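Local coordinates for protein amidohydrolase (Xanthomonas campestris pv. campestris, PDB 4DZH) that probably deaminates adenosine-type nucleosides such as 5'-methylthioadenosine, as a zinc-binding member of the ATZ/TRZ amidohydrolases, at residues A[89-99]-A[316-324]; A[21-29]-A[369-377]. All blocks are in the same frame, centred on the assembly; numbering follows the deposited sequence.

Contacts 1 and 2 lie on opposite sides of the chain's centre, their centres about 35 Å apart. Both are largely buried, with similar areas. They share no secondary-structure element. Contact 1 joins the loop leading into helix 96-111 to the loop after strand 310-313, which carries zinc and magnesium ligands. Its chemistry is mixed: Trp-99 packs on Ala-319, beside an amide-carboxylate bond, a weak indole N-H bond, a bridging water and partners on the second subunit. Contact 2, away from the metal sites, joins the end of strand 22-23 and the chain after it to the loop before strand 381-385. One backbone bond and aliphatic packing carry it, with two adjacent glutamates and a bridging water; no other subunit touches it.

Contact 1 (A[89-99]-A[316-324]); sequences GVADDLPLMVW and DGCASNNDL. With MG (magnesium ion), chain B; ZN (zinc ion), chain E; ZN (zinc ion), chain F.
Trp-99, Gly-89 and Asp-92 meet the metal-binding loop 316-324 of the amidohydrolase TIM barrel, which follows strand 310-313. The tight part centres on Ala-319. Its CB lies 3.8 Å from CZ2 of Trp-99, and Ile-104 touches both residues. CG of Trp-99 stands opposite its own backbone N (chi1 -177°), which carries the indole to this loop. NE1 gives a weak, bent bond to O of Ala-319, which lies near the ring plane at its edge. CB of Ser-320 approaches the same ring obliquely, 3.7 Å from CZ2. The Gly-89 N to Cys-318 O bond is also weak.

The other side is looser and borders the second subunit. Here water 1, rather than a direct contact, joins N of Ala-91 and OD1 of Asp-92 to O of Ala-319. OD1 of Asp-92 forms a salt bridge with NZ of Lys-293, and its OD2 is hydrogen-bonded to OG of Ser-399 of the second subunit. Tyr-403 of that subunit packs on Asp-92 and Asn-322.

At the start of the loop Asp-316 binds two neighbouring zinc ions; further along, Asn-321 and Asp-323 bind magnesium. In sequence, Asn-322 lies between them. Its OD1 accepts from N of Asn-321 at 2.7 Å, helping fix the amide. The amide's other end points at Asp-92: ND2 reaches the syn side of OD1 at 3.0 Å, almost straight at 177°, with the two planes 17° apart.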
ATOM      1  N   GLY A  89       5.901   7.122 -13.077  1.00 16.34           N
ATOM      2  CA  GLY A  89       5.782   5.946 -13.936  1.00 19.22           C
ATOM      3  C   GLY A  89       6.445   6.104 -15.292  1.00 24.82           C
ATOM      4  O   GLY A  89       6.059   5.442 -16.239  1.00 27.21           O
ATOM      5  N   VAL A  90       7.451   6.973 -15.399  1.00 23.83           N
ATOM      6  CA  VAL A  90       8.044   7.242 -16.724  1.00 22.56           C
ATOM      7  C   VAL A  90       8.866   6.053 -17.199  1.00 28.43           C
ATOM      8  O   VAL A  90       9.046   5.842 -18.421  1.00 31.64           O
ATOM      9  CB  VAL A  90       8.881   8.567 -16.726  1.00 27.68           C
ATOM     10  CG1 VAL A  90      10.123   8.440 -15.861  1.00 23.67           C
ATOM     11  CG2 VAL A  90       9.268   8.970 -18.153  1.00 31.98           C
ATOM     12  N   ALA A  91       9.345   5.236 -16.261  1.00 26.69           N
ATOM     13  CA  ALA A  91      10.224   4.126 -16.655  1.00 30.22           C
ATOM     14  C   ALA A  91      10.234   2.933 -15.689  1.00 31.11           C
ATOM     15  O   ALA A  91      11.222   2.668 -15.008  1.00 35.35           O
ATOM     16  CB  ALA A  91      11.645   4.636 -16.856  1.00 34.21           C
ATOM     17  N   ASP A  92       9.144   2.187 -15.676  1.00 26.54           N
ATOM     18  CA  ASP A  92       8.964   1.129 -14.697  1.00 21.54           C
ATOM     19  C   ASP A  92       9.557  -0.205 -15.164  1.00 24.48           C
ATOM     20  O   ASP A  92       9.793  -0.418 -16.365  1.00 28.03           O
ATOM     21  CB  ASP A  92       7.472   0.992 -14.397  1.00 20.07           C
ATOM     22  CG  ASP A  92       6.930   2.174 -13.611  1.00 25.16           C
ATOM     23  OD1 ASP A  92       7.622   2.648 -12.683  1.00 25.46           O
ATOM     24  OD2 ASP A  92       5.812   2.632 -13.920  1.00 31.46           O
ATOM     25  N   ASP A  93       9.847  -1.084 -14.204  1.00 25.37           N
ATOM     26  CA  ASP A  93      10.117  -2.494 -14.477  1.00 25.57           C
ATOM     27  C   ASP A  93      11.401  -2.722 -15.271  1.00 29.49           C
ATOM     28  O   ASP A  93      11.488  -3.650 -16.071  1.00 30.70           O
ATOM     29  CB  ASP A  93       8.891  -3.137 -15.147  1.00 22.61           C
ATOM     30  CG  ASP A  93       7.596  -2.917 -14.321  1.00 24.37           C
ATOM     31  OD1 ASP A  93       7.663  -3.014 -13.076  1.00 26.03           O
ATOM     32  OD2 ASP A  93       6.530  -2.632 -14.910  1.00 24.34           O
ATOM     33  N   LEU A  94      12.398  -1.877 -15.013  1.00 28.36           N
ATOM     34  CA  LEU A  94      13.670  -1.872 -15.735  1.00 28.37           C
ATOM     35  C   LEU A  94      14.727  -1.937 -14.633  1.00 34.74           C
ATOM     36  O   LEU A  94      14.537  -1.368 -13.546  1.00 37.47           O
ATOM     37  CB  LEU A  94      13.830  -0.525 -16.499  1.00 27.55           C
ATOM     38  CG  LEU A  94      12.785  -0.210 -17.585  1.00 30.36           C
ATOM     39  CD1 LEU A  94      13.002   1.166 -18.209  1.00 25.22           C
ATOM     40  CD2 LEU A  94      12.723  -1.277 -18.664  1.00 34.10           C
ATOM     41  N   PRO A  95      15.852  -2.612 -14.902  1.00 41.10           N
ATOM     42  CA  PRO A  95      16.945  -2.632 -13.916  1.00 42.44           C
ATOM     43  C   PRO A  95      17.565  -1.240 -13.658  1.00 44.22           C
ATOM     44  O   PRO A  95      17.488  -0.363 -14.527  1.00 45.72           O
ATOM     45  CB  PRO A  95      17.955  -3.603 -14.529  1.00 41.62           C
ATOM     46  CG  PRO A  95      17.673  -3.579 -15.985  1.00 42.99           C
ATOM     47  CD  PRO A  95      16.210  -3.290 -16.161  1.00 39.17           C
ATOM     48  N   LEU A  96      18.139  -1.048 -12.471  1.00 42.16           N
ATOM     49  CA  LEU A  96      18.605   0.269 -12.016  1.00 44.25           C
ATOM     50  C   LEU A  96      19.431   1.075 -13.037  1.00 47.68           C
ATOM     51  O   LEU A  96      19.131   2.244 -13.298  1.00 48.60           O
ATOM     52  CB  LEU A  96      19.387   0.133 -10.702  1.00 45.20           C
ATOM     53  CG  LEU A  96      19.954   1.411 -10.079  1.00 46.05           C
ATOM     54  CD1 LEU A  96      18.852   2.300  -9.530  1.00 42.60           C
ATOM     55  CD2 LEU A  96      20.951   1.057  -8.982  1.00 48.02           C
ATOM     56  N   MET A  97      20.464   0.467 -13.615  1.00 49.45           N
ATOM     57  CA  MET A  97      21.310   1.214 -14.552  1.00 49.10           C
ATOM     58  C   MET A  97      20.618   1.543 -15.888  1.00 47.17           C
ATOM     59  O   MET A  97      20.951   2.545 -16.511  1.00 49.47           O
ATOM     60  CB  MET A  97      22.687   0.556 -14.754  1.00 52.10           C
ATOM     61  CG  MET A  97      23.578   0.566 -13.492  1.00 52.36           C
ATOM     62  SD  MET A  97      23.538   2.117 -12.536  1.00 73.79           S
ATOM     63  CE  MET A  97      24.674   3.169 -13.477  1.00 51.64           C
ATOM     64  N   VAL A  98      19.651   0.731 -16.316  1.00 42.08           N
ATOM     65  CA  VAL A  98      18.894   1.058 -17.530  1.00 40.78           C
ATOM     66  C   VAL A  98      17.903   2.185 -17.228  1.00 40.95           C
ATOM     67  O   VAL A  98      17.747   3.147 -18.021  1.00 36.14           O
ATOM     68  CB  VAL A  98      18.105  -0.141 -18.092  1.00 40.36           C
ATOM     69  CG1 VAL A  98      17.422   0.244 -19.418  1.00 41.79           C
ATOM     70  CG2 VAL A  98      19.015  -1.333 -18.291  1.00 39.63           C
ATOM     71  N   TRP A  99      17.233   2.039 -16.082  1.00 38.34           N
ATOM     72  CA  TRP A  99      16.328   3.049 -15.525  1.00 35.62           C
ATOM     73  C   TRP A  99      17.019   4.407 -15.513  1.00 37.04           C
ATOM     74  O   TRP A  99      16.516   5.379 -16.085  1.00 35.89           O
ATOM     75  CB  TRP A  99      15.900   2.625 -14.102  1.00 35.63           C
ATOM     76  CG  TRP A  99      14.922   3.490 -13.372  1.00 34.03           C
ATOM     77  CD1 TRP A  99      13.592   3.669 -13.656  1.00 34.80           C
ATOM     78  CD2 TRP A  99      15.177   4.257 -12.187  1.00 31.36           C
ATOM     79  NE1 TRP A  99      13.015   4.513 -12.729  1.00 33.34           N
ATOM     80  CE2 TRP A  99      13.966   4.896 -11.824  1.00 26.59           C
ATOM     81  CE3 TRP A  99      16.314   4.484 -11.411  1.00 33.08           C
ATOM     82  CZ2 TRP A  99      13.869   5.746 -10.733  1.00 29.29           C
ATOM     83  CZ3 TRP A  99      16.215   5.333 -10.318  1.00 30.66           C
ATOM     84  CH2 TRP A  99      14.993   5.945  -9.981  1.00 32.12           C
ATOM     85  N   ASP A 316      11.039   8.428  -1.293  1.00 14.14           N
ATOM     86  CA  ASP A 316      11.881   8.619  -2.481  1.00 12.43           C
ATOM     87  C   ASP A 316      11.000   9.252  -3.545  1.00 15.83           C
ATOM     88  O   ASP A 316       9.930   9.811  -3.213  1.00 17.02           O
ATOM     89  CB  ASP A 316      12.524   7.268  -2.938  1.00 10.37           C
ATOM     90  CG  ASP A 316      13.918   7.421  -3.578  1.00 16.33           C
ATOM     91  OD1 ASP A 316      14.604   8.473  -3.554  1.00 19.39           O
ATOM     92  OD2 ASP A 316      14.339   6.339  -4.052  1.00 15.80           O
ATOM     93  N   GLY A 317      11.359   9.148  -4.805  1.00 16.97           N
ATOM     94  CA  GLY A 317      10.668   9.872  -5.876  1.00 17.75           C
ATOM     95  C   GLY A 317       9.613   9.056  -6.608  1.00 20.32           C
ATOM     96  O   GLY A 317       9.576   7.818  -6.502  1.00 18.43           O
ATOM     97  N   CYS A 318       8.758   9.736  -7.388  1.00 15.26           N
ATOM     98  CA  CYS A 318       7.638   9.106  -8.058  1.00 15.93           C
ATOM     99  C   CYS A 318       8.009   8.326  -9.315  1.00 16.61           C
ATOM    100  O   CYS A 318       7.118   7.781  -9.938  1.00 15.28           O
ATOM    101  CB  CYS A 318       6.508  10.098  -8.367  1.00 17.36           C
ATOM    102  SG  CYS A 318       5.708  10.705  -6.855  1.00 19.33           S
ATOM    103  N   ALA A 319       9.289   8.240  -9.650  1.00 18.52           N
ATOM    104  CA  ALA A 319       9.683   7.313 -10.719  1.00 22.51           C
ATOM    105  C   ALA A 319      10.124   5.991 -10.106  1.00 22.95           C
ATOM    106  O   ALA A 319      10.430   5.040 -10.850  1.00 21.60           O
ATOM    107  CB  ALA A 319      10.806   7.907 -11.580  1.00 22.08           C
ATOM    108  N   SER A 320      10.187   5.917  -8.780  1.00 20.14           N
ATOM    109  CA  SER A 320      10.468   4.618  -8.119  1.00 18.65           C
ATOM    110  C   SER A 320       9.647   4.441  -6.830  1.00 16.14           C
ATOM    111  O   SER A 320      10.203   4.231  -5.742  1.00 18.73           O
ATOM    112  CB  SER A 320      11.950   4.437  -7.847  1.00 18.37           C
ATOM    113  OG  SER A 320      12.429   5.268  -6.812  1.00 20.38           O
ATOM    114  N   ASN A 321       8.338   4.580  -6.989  1.00 14.23           N
ATOM    115  CA  ASN A 321       7.441   4.294  -5.873  1.00 13.09           C
ATOM    116  C   ASN A 321       6.089   3.736  -6.278  1.00 15.07           C
ATOM    117  O   ASN A 321       5.775   2.614  -5.886  1.00 15.09           O
ATOM    118  CB  ASN A 321       7.360   5.496  -4.882  1.00 13.92           C
ATOM    119  CG  ASN A 321       6.643   5.116  -3.592  1.00 10.84           C
ATOM    120  OD1 ASN A 321       5.464   4.701  -3.614  1.00 14.52           O
ATOM    121  ND2 ASN A 321       7.336   5.234  -2.475  1.00 13.28           N
ATOM    122  N   ASN A 322       5.215   4.443  -7.016  1.00 14.81           N
ATOM    123  CA  ASN A 322       5.433   5.730  -7.699  1.00 13.94           C
ATOM    124  C   ASN A 322       4.547   6.823  -7.102  1.00 16.86           C
ATOM    125  O   ASN A 322       4.159   7.787  -7.810  1.00 15.24           O
ATOM    126  CB  ASN A 322       5.047   5.527  -9.155  1.00 13.24           C
ATOM    127  CG  ASN A 322       6.086   4.740  -9.896  1.00 13.33           C
ATOM    128  OD1 ASN A 322       7.206   4.574  -9.420  1.00 15.90           O
ATOM    129  ND2 ASN A 322       5.713   4.222 -11.051  1.00 15.87           N
ATOM    130  N   ASP A 323       4.168   6.674  -5.826  1.00 16.10           N
ATOM    131  CA  ASP A 323       3.368   7.732  -5.179  1.00 11.87           C
ATOM    132  C   ASP A 323       4.106   8.343  -3.992  1.00 14.82           C
ATOM    133  O   ASP A 323       5.232   7.949  -3.640  1.00 14.06           O
ATOM    134  CB  ASP A 323       1.978   7.255  -4.799  1.00 13.46           C
ATOM    135  CG  ASP A 323       1.996   6.005  -3.932  1.00 17.08           C
ATOM    136  OD1 ASP A 323       2.991   5.809  -3.199  1.00 15.43           O
ATOM    137  OD2 ASP A 323       0.979   5.276  -3.911  1.00 17.88           O
ATOM    138  N   LEU A 324       3.492   9.368  -3.394  1.00 11.67           N
ATOM    139  CA  LEU A 324       4.057  10.023  -2.188  1.00 12.85           C
ATOM    140  C   LEU A 324       3.196   9.661  -0.994  1.00 14.08           C
ATOM    141  O   LEU A 324       2.952  10.482  -0.099  1.00 15.18           O
ATOM    142  CB  LEU A 324       4.049  11.558  -2.338  1.00 12.53           C
ATOM    143  CG  LEU A 324       4.936  12.026  -3.483  1.00 11.49           C
ATOM    144  CD1 LEU A 324       4.784  13.571  -3.681  1.00 13.83           C
ATOM    145  CD2 LEU A 324       6.466  11.614  -3.377  1.00 14.48           C
TER
HETATM  146 MG    MG B 501       3.903   4.075  -2.578  1.00 12.88          MG
HETATM  147 ZN    ZN E 504      16.734   9.400  -3.183  1.00 17.64          ZN
HETATM  148 ZN    ZN F 505      15.991   6.817  -4.989  0.80 17.87          ZN
HETATM  149  O   HOH W   1       9.106   5.060 -13.206  1.00 28.10           O
HETATM  150  O   HOH W   2       3.522   2.995  -4.415  1.00 16.38           O
HETATM  151  O   HOH W   3       1.928   3.477  -2.027  1.00 14.69           O
HETATM  152  O   HOH W   4       4.305   5.072  -0.834  1.00 13.28           O
HETATM  153  O   HOH W   5      17.188   7.512  -3.750  1.00 18.19           O
HETATM  154  O   HOH W   6      17.147   5.133  -5.617  0.80 16.23           O

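Contact 2 (A[21-29]-A[369-377]); sequences GYVVPIEPH and RIGSIEVGK
Ile-373 lies against the chain from Val-23 to Pro-25 and has the largest buried area in this contact. Its CG1 is turned opposite its own carbonyl carbon (chi1 -49°), and the chain then runs extended to CD1. That methyl sits 3.9 Å from CG1 of Val-23, the two side chains crossing at a slant. It also lies 3.7 Å from O of Val-24. Nearer the backbone, CB of Ile-373 rests against CA and CB of Pro-25. Pro-73 of strand 69-80 also touches Ile-373.

Pro-25 supplies the direct backbone link. Its O accepts N-H from Ile-373 at 2.8 Å, with an N-H...O angle of 163°. The same oxygen accepts from N of Glu-27, closing a classic gamma turn centred on Ile-26, so two bonds grip it. The contact ties the end of strand 22-23 and the chain that follows it to the loop between helix 349-363 and strand 381-385. Both strands pair with strand 69-80 in the mixed sheet, 22-23 parallel to it and 381-385 antiparallel. The touching parts run nearly at right angles, 99° apart.

Glu-27 is the other main residue. Its CB lies 3.3 Å from OE2 of Glu-374, and the two side chains run alongside each other in the same direction. Their carboxylate planes are not parallel. Each has its own partner: Glu-27 makes a salt bridge with Arg-354 of helix 349-363, while OE2 of Glu-374 receives the hydroxyl of Ser-372 on its anti lone pair. NZ of Lys-377 donates to that hydroxyl oxygen. These partners probably ease the repulsion between the two acids. Beside them, water 7 bridges O of Glu-27 and O of Ile-373, donating to the latter at 2.9 Å.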
ATOM      1  N   GLY A  21     -12.543  12.748  17.702  1.00 24.19           N
ATOM      2  CA  GLY A  21     -12.854  11.496  18.360  1.00 27.94           C
ATOM      3  C   GLY A  21     -11.670  10.902  19.100  1.00 26.96           C
ATOM      4  O   GLY A  21     -11.823  10.274  20.146  1.00 27.50           O
ATOM      5  N   TYR A  22     -10.482  11.064  18.525  1.00 27.13           N
ATOM      6  CA  TYR A  22      -9.262  10.457  19.069  1.00 26.30           C
ATOM      7  C   TYR A  22      -8.137  11.423  18.848  1.00 28.88           C
ATOM      8  O   TYR A  22      -8.029  12.029  17.765  1.00 31.00           O
ATOM      9  CB  TYR A  22      -8.933   9.130  18.369  1.00 25.44           C
ATOM     10  CG  TYR A  22     -10.064   8.162  18.481  1.00 25.57           C
ATOM     11  CD1 TYR A  22     -10.164   7.319  19.579  1.00 26.88           C
ATOM     12  CD2 TYR A  22     -11.054   8.104  17.492  1.00 27.57           C
ATOM     13  CE1 TYR A  22     -11.225   6.429  19.702  1.00 31.21           C
ATOM     14  CE2 TYR A  22     -12.134   7.224  17.608  1.00 30.21           C
ATOM     15  CZ  TYR A  22     -12.205   6.382  18.712  1.00 32.85           C
ATOM     16  OH  TYR A  22     -13.261   5.489  18.847  1.00 36.00           O
ATOM     17  N   VAL A  23      -7.334  11.634  19.889  1.00 24.83           N
ATOM     18  CA  VAL A  23      -6.083  12.372  19.707  1.00 25.84           C
ATOM     19  C   VAL A  23      -4.902  11.438  19.945  1.00 24.71           C
ATOM     20  O   VAL A  23      -4.841  10.757  20.966  1.00 25.40           O
ATOM     21  CB  VAL A  23      -5.963  13.603  20.660  1.00 24.38           C
ATOM     22  CG1 VAL A  23      -4.584  14.246  20.559  1.00 24.10           C
ATOM     23  CG2 VAL A  23      -7.090  14.610  20.353  1.00 28.05           C
ATOM     24  N   VAL A  24      -3.974  11.382  18.985  1.00 24.60           N
ATOM     25  CA  VAL A  24      -2.813  10.523  19.093  1.00 25.89           C
ATOM     26  C   VAL A  24      -1.566  11.387  19.242  1.00 26.23           C
ATOM     27  O   VAL A  24      -1.040  11.905  18.256  1.00 24.93           O
ATOM     28  CB  VAL A  24      -2.673   9.625  17.836  1.00 23.06           C
ATOM     29  CG1 VAL A  24      -1.451   8.747  17.970  1.00 24.21           C
ATOM     30  CG2 VAL A  24      -3.990   8.831  17.595  1.00 22.94           C
ATOM     31  N   PRO A  25      -1.096  11.591  20.487  1.00 22.01           N
ATOM     32  CA  PRO A  25      -0.062  12.608  20.713  1.00 25.50           C
ATOM     33  C   PRO A  25       1.366  12.218  20.306  1.00 25.39           C
ATOM     34  O   PRO A  25       2.179  13.135  20.171  1.00 24.96           O
ATOM     35  CB  PRO A  25      -0.143  12.853  22.225  1.00 22.85           C
ATOM     36  CG  PRO A  25      -0.580  11.505  22.796  1.00 22.35           C
ATOM     37  CD  PRO A  25      -1.534  10.923  21.733  1.00 22.32           C
ATOM     38  N   ILE A  26       1.627  10.921  20.145  1.00 22.75           N
ATOM     39  CA  ILE A  26       2.928  10.320  19.822  1.00 21.50           C
ATOM     40  C   ILE A  26       3.818  10.322  21.080  1.00 22.47           C
ATOM     41  O   ILE A  26       4.432   9.299  21.417  1.00 21.66           O
ATOM     42  CB  ILE A  26       3.635  11.015  18.636  1.00 18.36           C
ATOM     43  CG1 ILE A  26       2.746  10.967  17.385  1.00 23.74           C
ATOM     44  CG2 ILE A  26       4.984  10.352  18.340  1.00 19.92           C
ATOM     45  CD1 ILE A  26       2.401   9.572  16.895  1.00 23.91           C
ATOM     46  N   GLU A  27       3.820  11.455  21.781  1.00 27.16           N
ATOM     47  CA  GLU A  27       4.427  11.561  23.101  1.00 27.57           C
ATOM     48  C   GLU A  27       3.293  11.922  24.045  1.00 23.94           C
ATOM     49  O   GLU A  27       2.686  12.986  23.887  1.00 29.59           O
ATOM     50  CB  GLU A  27       5.518  12.647  23.093  1.00 27.19           C
ATOM     51  CG  GLU A  27       6.863  12.158  22.530  1.00 27.45           C
ATOM     52  CD  GLU A  27       7.402  10.971  23.328  1.00 36.53           C
ATOM     53  OE1 GLU A  27       7.002  10.820  24.502  1.00 45.91           O
ATOM     54  OE2 GLU A  27       8.222  10.185  22.814  1.00 37.66           O
ATOM     55  N   PRO A  28       2.968  11.035  24.997  1.00 27.71           N
ATOM     56  CA  PRO A  28       3.566   9.719  25.299  1.00 28.82           C
ATOM     57  C   PRO A  28       3.274   8.575  24.307  1.00 30.60           C
ATOM     58  O   PRO A  28       2.246   8.564  23.616  1.00 29.84           O
ATOM     59  CB  PRO A  28       2.949   9.380  26.659  1.00 34.20           C
ATOM     60  CG  PRO A  28       1.630  10.012  26.597  1.00 32.95           C
ATOM     61  CD  PRO A  28       1.859  11.330  25.923  1.00 29.42           C
ATOM     62  N   HIS A  29       4.185   7.604  24.281  1.00 28.32           N
ATOM     63  CA  HIS A  29       4.164   6.503  23.323  1.00 28.68           C
ATOM     64  C   HIS A  29       2.987   5.571  23.548  1.00 30.67           C
ATOM     65  O   HIS A  29       2.606   5.274  24.691  1.00 32.68           O
ATOM     66  CB  HIS A  29       5.459   5.709  23.413  1.00 30.83           C
ATOM     67  CG  HIS A  29       5.582   4.636  22.382  1.00 31.50           C
ATOM     68  ND1 HIS A  29       5.819   4.913  21.050  1.00 30.25           N
ATOM     69  CD2 HIS A  29       5.474   3.286  22.479  1.00 30.99           C
ATOM     70  CE1 HIS A  29       5.864   3.774  20.376  1.00 29.00           C
ATOM     71  NE2 HIS A  29       5.669   2.775  21.221  1.00 31.83           N
ATOM     72  N   ARG A 369      10.194  21.066  17.500  0.58 21.32           N
ATOM     73  CA  ARG A 369       9.116  21.910  16.988  0.58 19.15           C
ATOM     74  C   ARG A 369       7.920  21.138  16.408  0.58 19.49           C
ATOM     75  O   ARG A 369       6.791  21.644  16.415  0.58 21.86           O
ATOM     76  CB  ARG A 369       9.665  22.932  15.970  0.58 21.13           C
ATOM     77  CG  ARG A 369      10.615  23.990  16.603  0.58 27.08           C
ATOM     78  CD  ARG A 369      11.084  25.058  15.601  0.58 26.65           C
ATOM     79  NE  ARG A 369      10.058  26.066  15.304  0.58 24.22           N
ATOM     80  CZ  ARG A 369       9.635  26.346  14.073  0.58 21.33           C
ATOM     81  NH1 ARG A 369      10.141  25.691  13.038  0.58 22.68           N
ATOM     82  NH2 ARG A 369       8.713  27.282  13.885  0.58 20.07           N
ATOM     83  N   ILE A 370       8.163  19.928  15.905  1.00 21.10           N
ATOM     84  CA  ILE A 370       7.068  19.117  15.325  1.00 21.65           C
ATOM     85  C   ILE A 370       7.165  17.648  15.742  1.00 21.16           C
ATOM     86  O   ILE A 370       8.121  17.226  16.395  1.00 19.67           O
ATOM     87  CB  ILE A 370       7.010  19.187  13.762  1.00 21.61           C
ATOM     88  CG1 ILE A 370       8.228  18.504  13.155  1.00 21.55           C
ATOM     89  CG2 ILE A 370       6.933  20.638  13.254  1.00 23.87           C
ATOM     90  CD1 ILE A 370       8.254  18.518  11.612  1.00 20.92           C
ATOM     91  N   GLY A 371       6.191  16.838  15.330  1.00 18.73           N
ATOM     92  CA  GLY A 371       6.327  15.392  15.475  1.00 20.23           C
ATOM     93  C   GLY A 371       5.522  14.783  16.608  1.00 21.51           C
ATOM     94  O   GLY A 371       5.419  13.551  16.703  1.00 22.53           O
ATOM     95  N   SER A 372       5.013  15.634  17.512  1.00 19.57           N
ATOM     96  CA  SER A 372       4.144  15.159  18.574  1.00 21.24           C
ATOM     97  C   SER A 372       3.184  16.267  18.952  1.00 21.35           C
ATOM     98  O   SER A 372       3.411  17.427  18.589  1.00 21.20           O
ATOM     99  CB  SER A 372       4.975  14.728  19.786  1.00 21.88           C
ATOM    100  OG  SER A 372       5.841  15.791  20.176  1.00 22.84           O
ATOM    101  N   ILE A 373       2.071  15.905  19.591  1.00 18.42           N
ATOM    102  CA  ILE A 373       1.075  16.890  20.002  1.00 19.96           C
ATOM    103  C   ILE A 373       1.352  17.215  21.458  1.00 25.94           C
ATOM    104  O   ILE A 373       0.832  16.560  22.382  1.00 27.44           O
ATOM    105  CB  ILE A 373      -0.385  16.395  19.797  1.00 21.48           C
ATOM    106  CG1 ILE A 373      -0.518  15.821  18.360  1.00 18.19           C
ATOM    107  CG2 ILE A 373      -1.378  17.537  20.066  1.00 24.21           C
ATOM    108  CD1 ILE A 373      -1.966  15.444  17.969  1.00 20.43           C
ATOM    109  N   GLU A 374       2.226  18.196  21.643  1.00 24.40           N
ATOM    110  CA  GLU A 374       2.669  18.623  22.975  1.00 25.90           C
ATOM    111  C   GLU A 374       2.619  20.143  22.982  1.00 25.83           C
ATOM    112  O   GLU A 374       2.909  20.784  21.966  1.00 24.44           O
ATOM    113  CB  GLU A 374       4.080  18.141  23.237  1.00 26.80           C
ATOM    114  CG  GLU A 374       4.236  16.614  23.266  1.00 29.11           C
ATOM    115  CD  GLU A 374       5.637  16.195  23.668  1.00 30.58           C
ATOM    116  OE1 GLU A 374       5.955  16.267  24.874  1.00 35.81           O
ATOM    117  OE2 GLU A 374       6.463  15.832  22.799  1.00 25.65           O
ATOM    118  N   VAL A 375       2.230  20.716  24.117  1.00 28.16           N
ATOM    119  CA  VAL A 375       2.195  22.172  24.271  1.00 27.23           C
ATOM    120  C   VAL A 375       3.550  22.771  23.886  1.00 24.85           C
ATOM    121  O   VAL A 375       4.627  22.276  24.286  1.00 23.41           O
ATOM    122  CB  VAL A 375       1.787  22.572  25.725  1.00 27.65           C
ATOM    123  CG1 VAL A 375       2.020  24.075  25.957  1.00 29.95           C
ATOM    124  CG2 VAL A 375       0.360  22.191  26.025  1.00 29.12           C
ATOM    125  N   GLY A 376       3.502  23.821  23.060  1.00 24.88           N
ATOM    126  CA  GLY A 376       4.691  24.527  22.654  1.00 25.46           C
ATOM    127  C   GLY A 376       5.206  24.186  21.285  1.00 27.89           C
ATOM    128  O   GLY A 376       6.030  24.906  20.699  1.00 25.83           O
ATOM    129  N   LYS A 377       4.757  23.041  20.772  1.00 22.95           N
ATOM    130  CA  LYS A 377       5.150  22.664  19.431  1.00 25.28           C
ATOM    131  C   LYS A 377       4.252  23.332  18.397  1.00 18.57           C
ATOM    132  O   LYS A 377       3.150  23.784  18.697  1.00 21.56           O
ATOM    133  CB  LYS A 377       5.124  21.147  19.255  1.00 22.11           C
ATOM    134  CG  LYS A 377       6.208  20.397  20.004  1.00 23.27           C
ATOM    135  CD  LYS A 377       6.591  19.113  19.275  1.00 26.00           C
ATOM    136  CE  LYS A 377       7.780  18.423  19.934  1.00 26.47           C
ATOM    137  NZ  LYS A 377       8.102  17.077  19.269  1.00 23.66           N
TER
HETATM  138  O   HOH W   7       0.822  15.195  24.933  1.00 35.42           O